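Local coordinates for pheromone cOB1/lipoprotein, YaeC family (Enterococcus faecalis, PDB 4EF1) that probably binds methionine as the lipid-anchored substrate-binding component of an uptake system, here holding selenomethionine, at residues Ile105-Ser110 with Ala172-Ser177; Glu84-Tyr89 with Ala193-Ser198; Asp113-Leu118 with Thr136-Asp141. All blocks are in the same frame, centred on the assembly; numbering follows the deposited sequence. Where two conformers were deposited one is given.

Interaction 1. Residues Ile105-Ser110 with Ala172-Ser177; sequences IYVSSS and AVLINS. With MSE (selenomethionine), chain C.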
loop_
_atom_site.group_PDB
_atom_site.type_symbol
_atom_site.label_atom_id
_atom_site.label_comp_id
_atom_site.label_asym_id
_atom_site.label_seq_id
_atom_site.Cartn_x
_atom_site.Cartn_y
_atom_site.Cartn_z
ATOM N N ILE A 105 1.624 -19.290 5.614
ATOM C CA ILE A 105 1.068 -17.967 5.434
ATOM C C ILE A 105 1.716 -17.436 4.160
ATOM O O ILE A 105 2.951 -17.484 4.010
ATOM C CB ILE A 105 1.376 -17.057 6.648
ATOM C CG1 ILE A 105 0.875 -17.674 7.957
ATOM C CG2 ILE A 105 0.792 -15.639 6.454
ATOM C CD1 ILE A 105 -0.623 -17.888 8.047
ATOM N N TYR A 106 0.883 -17.003 3.219
ATOM C CA TYR A 106 1.318 -16.476 1.922
ATOM C C TYR A 106 1.353 -14.953 1.935
ATOM O O TYR A 106 0.364 -14.300 2.303
ATOM C CB TYR A 106 0.400 -16.936 0.768
ATOM C CG TYR A 106 0.686 -18.327 0.271
ATOM C CD1 TYR A 106 0.384 -19.429 1.058
ATOM C CD2 TYR A 106 1.276 -18.560 -1.007
ATOM C CE1 TYR A 106 0.645 -20.708 0.606
ATOM C CE2 TYR A 106 1.559 -19.845 -1.434
ATOM C CZ TYR A 106 1.219 -20.908 -0.637
ATOM O OH TYR A 106 1.478 -22.189 -1.059
ATOM N N VAL A 107 2.534 -14.421 1.611
ATOM C CA VAL A 107 2.753 -12.976 1.530
ATOM C C VAL A 107 3.427 -12.706 0.184
ATOM O O VAL A 107 4.009 -13.626 -0.424
ATOM C CB VAL A 107 3.588 -12.430 2.713
ATOM C CG1 VAL A 107 2.910 -12.742 4.046
ATOM C CG2 VAL A 107 5.022 -12.943 2.665
ATOM N N SER A 108 3.317 -11.478 -0.336
ATOM C CA SER A 108 3.974 -11.171 -1.618
ATOM C C SER A 108 5.516 -11.178 -1.490
ATOM O O SER A 108 6.056 -11.243 -0.392
ATOM C CB SER A 108 3.528 -9.821 -2.189
ATOM O OG SER A 108 4.270 -8.778 -1.617
ATOM N N SER A 109 6.200 -11.102 -2.624
ATOM C CA SER A 109 7.660 -10.986 -2.683
ATOM C C SER A 109 8.196 -9.586 -2.337
ATOM O O SER A 109 9.415 -9.385 -2.343
ATOM C CB SER A 109 8.125 -11.346 -4.100
ATOM O OG SER A 109 7.424 -10.522 -5.031
ATOM N N SER A 110 7.314 -8.634 -2.043
ATOM C CA SER A 110 7.706 -7.271 -1.751
ATOM C C SER A 110 8.189 -7.211 -0.305
ATOM O O SER A 110 7.391 -7.208 0.626
ATOM C CB SER A 110 6.563 -6.278 -2.008
ATOM O OG SER A 110 6.959 -4.923 -1.764
ATOM N N ALA A 172 -3.682 -18.631 5.132
ATOM C CA ALA A 172 -4.062 -17.201 5.051
ATOM C C ALA A 172 -3.112 -16.468 4.096
ATOM O O ALA A 172 -1.989 -16.927 3.859
ATOM C CB ALA A 172 -4.068 -16.550 6.430
ATOM N N VAL A 173 -3.589 -15.337 3.564
ATOM C CA VAL A 173 -2.920 -14.586 2.511
ATOM C C VAL A 173 -2.875 -13.087 2.910
ATOM O O VAL A 173 -3.909 -12.538 3.259
ATOM C CB VAL A 173 -3.667 -14.770 1.148
ATOM C CG1 VAL A 173 -2.936 -14.086 -0.022
ATOM C CG2 VAL A 173 -3.820 -16.265 0.800
ATOM N N LEU A 174 -1.692 -12.448 2.905
ATOM C CA LEU A 174 -1.599 -10.959 3.063
ATOM C C LEU A 174 -1.890 -10.281 1.705
ATOM O O LEU A 174 -1.200 -10.556 0.739
ATOM C CB LEU A 174 -0.204 -10.543 3.538
ATOM C CG LEU A 174 -0.022 -9.112 4.101
ATOM C CD1 LEU A 174 -0.585 -8.985 5.537
ATOM C CD2 LEU A 174 1.445 -8.732 4.043
ATOM N N ILE A 175 -2.915 -9.441 1.634
ATOM C CA ILE A 175 -3.321 -8.788 0.400
ATOM C C ILE A 175 -3.243 -7.272 0.631
ATOM O O ILE A 175 -3.891 -6.779 1.542
ATOM C CB ILE A 175 -4.770 -9.144 -0.014
ATOM C CG1 ILE A 175 -4.975 -10.682 -0.090
ATOM C CG2 ILE A 175 -5.091 -8.434 -1.307
ATOM C CD1 ILE A 175 -6.393 -11.093 -0.409
ATOM N N ASN A 176 -2.461 -6.535 -0.175
ATOM C CA ASN A 176 -2.435 -5.073 -0.035
ATOM C C ASN A 176 -3.871 -4.572 -0.294
ATOM O O ASN A 176 -4.568 -5.057 -1.186
ATOM C CB ASN A 176 -1.455 -4.385 -1.016
ATOM C CG ASN A 176 -0.022 -4.828 -0.843
ATOM O OD1 ASN A 176 0.404 -5.809 -1.471
ATOM N ND2 ASN A 176 0.754 -4.073 -0.066
ATOM N N SER A 177 -4.313 -3.611 0.492
ATOM C CA SER A 177 -5.722 -3.153 0.449
ATOM C C SER A 177 -6.189 -2.623 -0.885
ATOM O O SER A 177 -7.355 -2.793 -1.211
ATOM C CB SER A 177 -6.003 -2.147 1.544
ATOM O OG SER A 177 -5.782 -2.729 2.805
HETATM N N MSE C 301 -1.332 0.551 -1.660
HETATM C CA MSE C 301 -0.277 -0.377 -1.088
HETATM C C MSE C 301 -0.295 -0.428 0.443
HETATM O O MSE C 301 -0.408 0.624 1.091
HETATM O OXT MSE C 301 -0.114 -1.519 1.047
HETATM C CB MSE C 301 1.123 -0.037 -1.600
HETATM C CG MSE C 301 2.225 -1.028 -1.207
HETATM SE SE MSE C 301 3.960 -0.337 -1.670
HETATM C CE MSE C 301 3.845 -0.415 -3.656
HETATM O O HOH W 1 1.566 -9.554 0.610
HETATM O O HOH W 2 2.512 -7.192 -0.603
#

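Interaction 2. Residues Glu84-Tyr89 with Ala193-Ser198; sequences EPVGLY and ALEKES. With MSE (selenomethionine), chain C.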
loop_
_atom_site.group_PDB
_atom_site.type_symbol
_atom_site.label_atom_id
_atom_site.label_comp_id
_atom_site.label_asym_id
_atom_site.label_seq_id
_atom_site.Cartn_x
_atom_site.Cartn_y
_atom_site.Cartn_z
ATOM N N GLU A 84 -3.299 2.418 4.227
ATOM C CA GLU A 84 -4.112 1.241 3.913
ATOM C C GLU A 84 -3.721 0.096 4.881
ATOM O O GLU A 84 -2.886 -0.756 4.519
ATOM C CB GLU A 84 -3.799 0.775 2.489
ATOM C CG GLU A 84 -4.233 1.721 1.430
ATOM C CD GLU A 84 -3.953 1.205 0.025
ATOM O OE1 GLU A 84 -3.610 -0.017 -0.208
ATOM O OE2 GLU A 84 -4.083 2.073 -0.850
ATOM N N PRO A 85 -4.307 0.090 6.094
ATOM C CA PRO A 85 -4.043 -0.985 7.057
ATOM C C PRO A 85 -4.242 -2.315 6.358
ATOM O O PRO A 85 -5.321 -2.570 5.788
ATOM C CB PRO A 85 -5.093 -0.743 8.156
ATOM C CG PRO A 85 -5.416 0.703 8.043
ATOM C CD PRO A 85 -5.354 0.995 6.580
ATOM N N VAL A 86 -3.179 -3.109 6.320
ATOM C CA VAL A 86 -3.146 -4.333 5.541
ATOM C C VAL A 86 -3.735 -5.516 6.346
ATOM O O VAL A 86 -3.577 -5.638 7.574
ATOM C CB VAL A 86 -1.697 -4.631 5.085
ATOM C CG1 VAL A 86 -0.838 -5.049 6.282
ATOM C CG2 VAL A 86 -1.664 -5.660 3.956
ATOM N N GLY A 87 -4.451 -6.369 5.636
ATOM C CA GLY A 87 -5.042 -7.553 6.235
ATOM C C GLY A 87 -4.530 -8.895 5.751
ATOM O O GLY A 87 -3.985 -9.018 4.638
ATOM N N LEU A 88 -4.737 -9.886 6.614
ATOM C CA LEU A 88 -4.574 -11.290 6.295
ATOM C C LEU A 88 -5.993 -11.784 6.057
ATOM O O LEU A 88 -6.894 -11.500 6.865
ATOM C CB LEU A 88 -3.926 -12.097 7.434
ATOM C CG LEU A 88 -2.404 -12.078 7.613
ATOM C CD1 LEU A 88 -2.091 -12.675 8.988
ATOM C CD2 LEU A 88 -1.642 -12.792 6.490
ATOM N N TYR A 89 -6.163 -12.569 4.978
ATOM C CA TYR A 89 -7.469 -13.098 4.531
ATOM C C TYR A 89 -7.419 -14.614 4.358
ATOM O O TYR A 89 -6.371 -15.184 4.074
ATOM C CB TYR A 89 -7.859 -12.440 3.214
ATOM C CG TYR A 89 -7.923 -10.919 3.257
ATOM C CD1 TYR A 89 -6.779 -10.145 3.147
ATOM C CD2 TYR A 89 -9.150 -10.262 3.335
ATOM C CE1 TYR A 89 -6.833 -8.758 3.181
ATOM C CE2 TYR A 89 -9.231 -8.877 3.364
ATOM C CZ TYR A 89 -8.089 -8.125 3.282
ATOM O OH TYR A 89 -8.164 -6.754 3.307
ATOM N N ALA A 193 -7.310 -10.736 10.431
ATOM C CA ALA A 193 -6.408 -9.950 11.298
ATOM C C ALA A 193 -6.006 -8.753 10.470
ATOM O O ALA A 193 -5.827 -8.877 9.274
ATOM C CB ALA A 193 -5.189 -10.763 11.722
ATOM N N LEU A 194 -5.940 -7.595 11.096
ATOM C CA LEU A 194 -5.642 -6.335 10.423
ATOM C C LEU A 194 -4.507 -5.598 11.131
ATOM O O LEU A 194 -4.459 -5.541 12.339
ATOM C CB LEU A 194 -6.896 -5.461 10.422
ATOM C CG LEU A 194 -6.991 -4.326 9.389
ATOM C CD1 LEU A 194 -7.011 -4.899 7.982
ATOM C CD2 LEU A 194 -8.238 -3.488 9.687
ATOM N N GLU A 195 -3.640 -5.006 10.361
ATOM C CA GLU A 195 -2.540 -4.149 10.853
ATOM C C GLU A 195 -3.108 -3.013 11.684
ATOM O O GLU A 195 -4.180 -2.451 11.349
ATOM C CB GLU A 195 -1.812 -3.577 9.648
ATOM C CG GLU A 195 -0.640 -2.645 9.926
ATOM C CD GLU A 195 -0.071 -2.143 8.627
ATOM O OE1 GLU A 195 -0.855 -1.686 7.813
ATOM O OE2 GLU A 195 1.157 -2.168 8.429
ATOM N N LYS A 196 -2.469 -2.719 12.805
ATOM C CA LYS A 196 -3.074 -1.744 13.720
ATOM C C LYS A 196 -2.454 -0.371 13.577
ATOM O O LYS A 196 -3.180 0.608 13.511
ATOM C CB LYS A 196 -3.158 -2.248 15.164
ATOM C CG LYS A 196 -1.901 -2.301 15.985
ATOM C CD LYS A 196 -2.261 -2.807 17.378
ATOM C CE LYS A 196 -1.033 -2.950 18.262
ATOM N NZ LYS A 196 -1.329 -3.668 19.528
ATOM N N GLU A 197 -1.133 -0.299 13.472
ATOM C CA GLU A 197 -0.436 0.984 13.330
ATOM C C GLU A 197 0.223 1.014 11.924
ATOM O O GLU A 197 1.298 0.438 11.703
ATOM C CB GLU A 197 0.567 1.173 14.489
ATOM C CG GLU A 197 1.365 2.481 14.472
ATOM C CD GLU A 197 0.516 3.726 14.233
ATOM O OE1 GLU A 197 0.180 4.003 13.064
ATOM O OE2 GLU A 197 0.223 4.451 15.204
ATOM N N SER A 198 -0.445 1.699 10.990
ATOM C CA SER A 198 -0.034 1.715 9.589
ATOM C C SER A 198 0.720 2.976 9.189
ATOM O O SER A 198 1.089 3.117 8.015
ATOM C CB SER A 198 -1.274 1.545 8.695
ATOM O OG SER A 198 -2.216 2.575 8.919
HETATM N N MSE C 301 -1.332 0.551 -1.660
HETATM C CA MSE C 301 -0.277 -0.377 -1.088
HETATM C C MSE C 301 -0.295 -0.428 0.443
HETATM O O MSE C 301 -0.408 0.624 1.091
HETATM O OXT MSE C 301 -0.114 -1.519 1.047
HETATM C CB MSE C 301 1.123 -0.037 -1.600
HETATM C CG MSE C 301 2.225 -1.028 -1.207
HETATM SE SE MSE C 301 3.960 -0.337 -1.670
HETATM C CE MSE C 301 3.845 -0.415 -3.656
#

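Interaction 3. Residues Asp113-Leu118 with Thr136-Asp141; sequences DWPRVL and TTATFD. With MSE (selenomethionine), chain C.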
loop_
_atom_site.group_PDB
_atom_site.type_symbol
_atom_site.label_atom_id
_atom_site.label_comp_id
_atom_site.label_asym_id
_atom_site.label_seq_id
_atom_site.Cartn_x
_atom_site.Cartn_y
_atom_site.Cartn_z
ATOM N N ASP A 113 6.879 -5.040 2.736
ATOM C CA ASP A 113 5.608 -5.376 3.414
ATOM C C ASP A 113 5.778 -6.525 4.417
ATOM O O ASP A 113 4.849 -6.837 5.145
ATOM C CB ASP A 113 4.510 -5.774 2.411
ATOM C CG ASP A 113 3.885 -4.586 1.686
ATOM O OD1 ASP A 113 3.835 -3.474 2.259
ATOM O OD2 ASP A 113 3.389 -4.783 0.555
ATOM N N TRP A 114 6.935 -7.163 4.431
ATOM C CA TRP A 114 7.163 -8.309 5.345
ATOM C C TRP A 114 7.006 -7.971 6.796
ATOM O O TRP A 114 6.392 -8.743 7.507
ATOM C CB TRP A 114 8.507 -8.999 5.108
ATOM C CG TRP A 114 8.625 -9.653 3.747
ATOM C CD1 TRP A 114 7.654 -9.767 2.757
ATOM C CD2 TRP A 114 9.774 -10.374 3.224
ATOM N NE1 TRP A 114 8.118 -10.473 1.692
ATOM C CE2 TRP A 114 9.385 -10.852 1.896
ATOM C CE3 TRP A 114 11.046 -10.644 3.692
ATOM C CZ2 TRP A 114 10.244 -11.585 1.108
ATOM C CZ3 TRP A 114 11.911 -11.350 2.885
ATOM C CH2 TRP A 114 11.528 -11.802 1.613
ATOM N N PRO A 115 7.542 -6.813 7.242
ATOM C CA PRO A 115 7.334 -6.420 8.625
ATOM C C PRO A 115 5.871 -6.282 9.079
ATOM O O PRO A 115 5.594 -6.378 10.285
ATOM C CB PRO A 115 8.041 -5.065 8.713
ATOM C CG PRO A 115 9.128 -5.122 7.680
ATOM C CD PRO A 115 8.445 -5.858 6.549
ATOM N N ARG A 116 4.989 -6.017 8.137
ATOM C CA ARG A 116 3.575 -5.822 8.396
ATOM C C ARG A 116 2.865 -7.131 8.788
ATOM O O ARG A 116 2.075 -7.136 9.709
ATOM C CB ARG A 116 2.919 -5.189 7.181
ATOM C CG ARG A 116 3.577 -3.894 6.689
ATOM C CD ARG A 116 2.939 -3.272 5.479
ATOM N NE ARG A 116 1.718 -2.500 5.748
ATOM C CZ ARG A 116 0.985 -1.927 4.802
ATOM N NH1 ARG A 116 1.386 -1.953 3.525
ATOM N NH2 ARG A 116 -0.095 -1.249 5.134
ATOM N N VAL A 117 3.123 -8.225 8.077
ATOM C CA VAL A 117 2.580 -9.526 8.476
ATOM C C VAL A 117 3.211 -9.954 9.807
ATOM O O VAL A 117 2.525 -10.511 10.672
ATOM C CB VAL A 117 2.750 -10.623 7.396
ATOM C CG1 VAL A 117 4.208 -11.099 7.353
ATOM C CG2 VAL A 117 1.791 -11.795 7.674
ATOM N N LEU A 118 4.515 -9.665 9.988
ATOM C CA LEU A 118 5.193 -9.964 11.238
ATOM C C LEU A 118 4.563 -9.182 12.431
ATOM O O LEU A 118 4.364 -9.785 13.489
ATOM C CB LEU A 118 6.709 -9.699 11.127
ATOM C CG LEU A 118 7.513 -10.630 10.199
ATOM C CD1 LEU A 118 8.992 -10.290 10.196
ATOM C CD2 LEU A 118 7.350 -12.078 10.608
ATOM N N THR A 136 12.919 -2.214 11.592
ATOM C CA THR A 136 12.644 -1.410 10.393
ATOM C C THR A 136 12.719 -2.264 9.099
ATOM O O THR A 136 11.945 -2.060 8.174
ATOM C CB THR A 136 13.631 -0.200 10.332
ATOM O OG1 THR A 136 14.982 -0.682 10.259
ATOM C CG2 THR A 136 13.500 0.707 11.605
ATOM N N THR A 137 13.632 -3.240 9.087
ATOM C CA THR A 137 13.870 -4.136 7.946
ATOM C C THR A 137 13.611 -5.615 8.323
ATOM O O THR A 137 14.341 -6.508 7.872
ATOM C CB THR A 137 15.357 -3.982 7.512
ATOM O OG1 THR A 137 16.221 -4.415 8.580
ATOM C CG2 THR A 137 15.670 -2.538 7.170
ATOM N N ALA A 138 12.570 -5.869 9.128
ATOM C CA ALA A 138 12.335 -7.211 9.657
ATOM C C ALA A 138 12.044 -8.204 8.531
ATOM O O ALA A 138 11.335 -7.892 7.565
ATOM C CB ALA A 138 11.236 -7.236 10.730
ATOM N N THR A 139 12.642 -9.387 8.647
ATOM C CA THR A 139 12.364 -10.506 7.732
ATOM C C THR A 139 12.034 -11.745 8.571
ATOM O O THR A 139 12.135 -11.739 9.823
ATOM C CB THR A 139 13.518 -10.784 6.751
ATOM O OG1 THR A 139 14.658 -11.328 7.470
ATOM C CG2 THR A 139 13.917 -9.475 5.967
ATOM N N PHE A 140 11.692 -12.827 7.873
ATOM C CA PHE A 140 11.242 -14.072 8.510
ATOM C C PHE A 140 12.338 -14.722 9.335
ATOM O O PHE A 140 12.062 -15.367 10.355
ATOM C CB PHE A 140 10.630 -14.996 7.477
ATOM C CG PHE A 140 9.476 -14.354 6.749
ATOM C CD1 PHE A 140 8.287 -14.141 7.394
ATOM C CD2 PHE A 140 9.635 -13.867 5.438
ATOM C CE1 PHE A 140 7.254 -13.492 6.767
ATOM C CE2 PHE A 140 8.606 -13.214 4.806
ATOM C CZ PHE A 140 7.411 -13.043 5.468
ATOM N N ASP A 141 13.580 -14.480 8.942
ATOM C CA ASP A 141 14.730 -14.917 9.713
ATOM C C ASP A 141 14.829 -14.256 11.100
ATOM O O ASP A 141 15.587 -14.732 11.958
ATOM C CB ASP A 141 16.044 -14.656 8.951
ATOM C CG ASP A 141 16.153 -15.469 7.661
ATOM O OD1 ASP A 141 15.127 -16.041 7.193
ATOM O OD2 ASP A 141 17.277 -15.528 7.100
HETATM N N MSE C 301 -1.332 0.551 -1.660
HETATM C CA MSE C 301 -0.277 -0.377 -1.088
HETATM C C MSE C 301 -0.295 -0.428 0.443
HETATM O O MSE C 301 -0.408 0.624 1.091
HETATM O OXT MSE C 301 -0.114 -1.519 1.047
HETATM C CB MSE C 301 1.123 -0.037 -1.600
HETATM C CG MSE C 301 2.225 -1.028 -1.207
HETATM SE SE MSE C 301 3.960 -0.337 -1.670
HETATM C CE MSE C 301 3.845 -0.415 -3.656
#

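Interaction 1. Residues Ile105-Ser110 with Ala172-Ser177
I105 carries CG1 beside its backbone N (chi1 -56°), and from there the chain bends across to its neighbour, bringing I105 CD1 to 4.0 Å from A172 CB. The two residues belong to neighbouring parallel strands in the central sheet of one lobe of a periplasmic-binding-protein fold, where 104-108 lies between 151-156 and 172-175. The short strand segments run in nearly the same direction, 19° apart. Y106 ties them together through both of its backbone polar groups: Y106 N donates to A172 O at 2.9 Å, and Y106 O takes the hydrogen of L174 N at 2.8 Å, an almost linear approach to the carbonyl. I105 and A172 meet on one face of the sheet; the Y106 ring leads off on the other, toward helix 161-166. V107, modelled in two conformers, comes against L174 in one of them, and L174 packs on V117 of helix 114-123.

Beyond the last direct bond the strands separate, and water carries the connection. One water accepts from S108 N and donates to L174 O, standing in for the next rung of the ladder. A second accepts from S108 OG and donates to N176 OD1, joining S108 to N176 where the two chains leave the sheet. S108 OG also accepts from S110 N, closing an ST turn. The N176 amide is thereby gripped at both ends, its oxygen by water and its nitrogen by D113 and the ligand: N176 ND2 donates to selenomethionine OXT at 2.9 Å, with an N-H...O angle of 165°.

Interaction 2. Residues Glu84-Tyr89 with Ala193-Ser198
An antiparallel edge pairing carries the contact, the short strand 193-194 adding itself alongside 87-89 and the loop after it folding over P85 and V86. L88 and A193 form the hydrogen-bonded pair, with L88 N donating to A193 O at 3.0 Å, while G87 faces L194 in a non-hydrogen-bonded pair. One step further, E195 N donates to V86 O at 2.9 Å. V86 is held through both its backbone N and its O, because the side chain of E195 reaches alongside to accept from the same residue: V86 N lies 3.1 Å from E195 OE1 and meets the oxygen from above the carboxylate plane. The reach comes from an E195 chain extended to its carboxylate, with CG anti to the backbone N (chi1 179°). V86 CG1 lies across that chain, 3.8 Å from E195 CB.

Strand 193-194 is the outermost of the five-stranded sheet in this lobe of the periplasmic-binding-protein fold, and 87-89 joins it to 172-175. L194 CD1 covers the backbone here, 3.5 Å from V86 O, and P85 CB packs on L194 CG. In one of its two conformers S198 OG lies near P85 CG. The other carboxylate oxygen of E195, OE2, makes a salt bridge with R116 NE, and this second-shell acid would be expected to steady a guanidinium that itself binds the ligand. E84, just before P85, enters the pocket directly: E84 OE1 accepts from selenomethionine N at 2.8 Å, while H82 NE2 is hydrogen-bonded to E84 OE2.

Interaction 3. Residues Asp113-Leu118 with Thr136-Asp141
W114 and F140 meet in the closest-packed part of the contact: F140 CE2 stands over one face of the indole, 3.5 Å from W114 CD2. The ring planes are inclined at 45°, an oblique pairing rather than a stack. Swung beside its own backbone N (chi1 -58°), the F140 ring lies back against the helix, where V117 CG1 comes to the ring edge, 3.9 Å from F140 CE1, and L118 CD2 approaches obliquely. L118 CD1 fills the angle between A138 CB and T139 O, the latter 3.5 Å away. Equally snug, P115 CG touches the buried backbone at A138 O.

Toward the outside the fit is slacker. T139 CG2 lies near the indole plane, 3.8 Å from W114 CE3; beyond it T136 is solvent-exposed and adds little more than its carbonyl. No hydrogen bond joins the two segments. On the pocket side of the helix, R116 NH1 binds both D113 OD1 and selenomethionine OXT, the latter at 2.9 Å.

The loop between strands 127-129 and 143-146 thus covers the first turn of helix 114-123, while W114, V117 and F140 all rest on V107 of strand 104-108.

Interactions 1 and 2 share one sheet: strand 172-175 pairs with 104-108 in the first and with 87-89 on its other edge, where V173 N lies 2.8 Å from Y89 O. Helix 114-123 of interaction 3 lies against this sheet, with L88 CD2 3.8 Å from V117 CG2, and F140 of its loop also reaches V107. Their centres are 11 to 13 Å apart, yet each supplies one pocket residue: N176 and R116 both hold the ligand carboxylate oxygen OXT, and E84 its amino group. Polar links connect these residues: D113 OD2 is 2.8 Å from N176 ND2, and E195 OE2 is 2.8 Å from R116 NE.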